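Local atomic coordinates of diaminopimelate decarboxylase (Phaeodactylum tricornutum, PDB entry 7JPJ), a protein that probably decarboxylates diaminopimelate to lysine with pyridoxal 5'-phosphate as cofactor, working as an obligate dimer. Residues D318-S323 and S397-K402. Residues are numbered along the deposited sequence; the frame is centred on the assembly and turned at random.
Sequences DVLRPS and SGMSTK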
loop_
_atom_site.group_PDB
_atom_site.type_symbol
_atom_site.label_atom_id
_atom_site.label_comp_id
_atom_site.label_asym_id
_atom_site.label_seq_id
_atom_site.Cartn_x
_atom_site.Cartn_y
_atom_site.Cartn_z
ATOM N N ASP A 318 -5.325 5.652 3.436
ATOM C CA ASP A 318 -6.370 5.094 4.283
ATOM C C ASP A 318 -7.162 3.981 3.618
ATOM O O ASP A 318 -7.533 3.014 4.287
ATOM C CB ASP A 318 -7.319 6.211 4.727
ATOM C CG ASP A 318 -6.576 7.472 5.113
ATOM O OD1 ASP A 318 -5.969 7.498 6.207
ATOM O OD2 ASP A 318 -6.573 8.427 4.308
ATOM N N VAL A 319 -7.439 4.089 2.321
ATOM C CA VAL A 319 -8.106 3.034 1.564
ATOM C C VAL A 319 -7.320 2.837 0.273
ATOM O O VAL A 319 -7.364 3.690 -0.623
ATOM C CB VAL A 319 -9.577 3.359 1.272
ATOM C CG1 VAL A 319 -10.221 2.232 0.491
ATOM C CG2 VAL A 319 -10.340 3.601 2.567
ATOM N N LEU A 320 -6.600 1.718 0.178
ATOM C CA LEU A 320 -5.745 1.429 -0.964
ATOM C C LEU A 320 -6.418 0.561 -2.019
ATOM O O LEU A 320 -5.966 0.551 -3.169
ATOM C CB LEU A 320 -4.456 0.744 -0.487
ATOM C CG LEU A 320 -3.441 0.277 -1.532
ATOM C CD1 LEU A 320 -2.751 1.458 -2.196
ATOM C CD2 LEU A 320 -2.434 -0.674 -0.911
ATOM N N ARG A 321 -7.494 -0.142 -1.663
ATOM C CA ARG A 321 -8.124 -1.070 -2.600
ATOM C C ARG A 321 -8.538 -0.434 -3.926
ATOM O O ARG A 321 -8.449 -1.127 -4.955
ATOM C CB ARG A 321 -9.317 -1.749 -1.917
ATOM C CG ARG A 321 -8.933 -2.533 -0.667
ATOM C CD ARG A 321 -9.990 -3.556 -0.260
ATOM N NE ARG A 321 -11.244 -3.399 -0.996
ATOM C CZ ARG A 321 -11.744 -4.302 -1.835
ATOM N NH1 ARG A 321 -11.104 -5.444 -2.054
ATOM N NH2 ARG A 321 -12.890 -4.063 -2.455
ATOM N N PRO A 322 -8.996 0.824 -3.991
ATOM C CA PRO A 322 -9.223 1.429 -5.316
ATOM C C PRO A 322 -7.970 1.509 -6.169
ATOM O O PRO A 322 -8.026 1.197 -7.364
ATOM C CB PRO A 322 -9.764 2.823 -4.973
ATOM C CG PRO A 322 -10.410 2.652 -3.663
ATOM C CD PRO A 322 -9.566 1.658 -2.918
ATOM N N SER A 323 -6.836 1.921 -5.592
ATOM C CA SER A 323 -5.602 2.003 -6.370
ATOM C C SER A 323 -5.022 0.628 -6.667
ATOM O O SER A 323 -4.427 0.427 -7.731
ATOM C CB SER A 323 -4.559 2.850 -5.638
ATOM O OG SER A 323 -4.991 4.188 -5.482
ATOM N N SER A 397 -7.749 -0.217 6.908
ATOM C CA SER A 397 -6.887 0.146 8.026
ATOM C C SER A 397 -5.747 -0.854 8.187
ATOM O O SER A 397 -4.610 -0.469 8.482
ATOM C CB SER A 397 -7.704 0.237 9.313
ATOM O OG SER A 397 -6.873 0.533 10.417
ATOM N N GLY A 398 -6.028 -2.140 7.980
ATOM C CA GLY A 398 -5.004 -3.158 8.112
ATOM C C GLY A 398 -4.101 -3.338 6.910
ATOM O O GLY A 398 -3.155 -4.127 6.985
ATOM N N MET A 399 -4.365 -2.636 5.807
ATOM C CA MET A 399 -3.524 -2.747 4.621
ATOM C C MET A 399 -3.647 -1.495 3.761
ATOM O O MET A 399 -4.439 -1.449 2.814
ATOM C CB MET A 399 -3.889 -3.998 3.816
ATOM C CG MET A 399 -3.186 -4.116 2.469
ATOM S SD MET A 399 -4.078 -5.159 1.303
ATOM C CE MET A 399 -4.806 -3.911 0.246
ATOM N N SER A 400 -2.876 -0.468 4.096
ATOM C CA SER A 400 -2.873 0.777 3.348
ATOM C C SER A 400 -1.465 1.349 3.377
ATOM O O SER A 400 -0.580 0.845 4.071
ATOM C CB SER A 400 -3.878 1.785 3.922
ATOM O OG SER A 400 -3.544 2.139 5.255
ATOM N N THR A 401 -1.262 2.415 2.614
ATOM C CA THR A 401 0.027 3.105 2.595
ATOM C C THR A 401 0.008 4.283 3.568
ATOM O O THR A 401 0.111 5.448 3.190
ATOM C CB THR A 401 0.370 3.553 1.178
ATOM O OG1 THR A 401 -0.695 4.353 0.654
ATOM C CG2 THR A 401 0.573 2.347 0.282
ATOM N N LYS A 402 -0.135 3.945 4.849
ATOM C CA LYS A 402 -0.094 4.950 5.899
ATOM C C LYS A 402 1.249 5.673 5.888
ATOM O O LYS A 402 2.284 5.106 5.527
ATOM C CB LYS A 402 -0.332 4.302 7.264
ATOM C CG LYS A 402 0.791 3.380 7.715
ATOM C CD LYS A 402 0.497 2.738 9.059
ATOM C CE LYS A 402 -0.320 1.472 8.892
ATOM N NZ LYS A 402 -0.457 0.724 10.172
#
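L320 sets its side chain against the backbone of M399 and S400 and the methyl ends of M399 and T401, a worked example of how two irregular chain segments can be packed against each other without a hydrogen bond between them, for none links 318-323 to 397-402. The backbones of the two segments are nearest at L320 and S400, whose CA atoms lie 5.2 Å apart. Beside that point, CB of L320 rests 4.0 Å from the carbonyl O of M399, and its two methyls part company: CD1 faces CG2 of T401 at 4.2 Å, while CD2 meets the terminal methyl of M399, CE, also at 4.2 Å. The L320 and M399 side chains run roughly perpendicular to each other where they meet. M399 gets there by sending CG anti to its backbone N (chi1 173°) and then bending at the last torsion (chi3 103°), which brings CE up against CD2 of L320 and within 4.4 Å of CG of R321.

S400 also places its CB 3.9 Å from the carbonyl O of D318. The polar atoms have partners of their own: S400 OG is hydrogen-bonded to the backbone O of T317, just before the segment, and the D318 carbonyl takes a hydrogen bond from the hydroxyl of Y30. The side chain of D318 leaves the backbone away from 397-402, and its OD2 is hydrogen-bonded to the backbone N of G315.

The second subunit closes over this seam, with its T401 packed on L320 and its L320 on T401, and its Y404 on M399. R321, in the short helix 321-325, touches the bound D-lysine. The arrangement thus joins the dimer interface to the ligand pocket, in keeping with the fold-type III PLP-dependent decarboxylases, whose active sites lie at the subunit boundary.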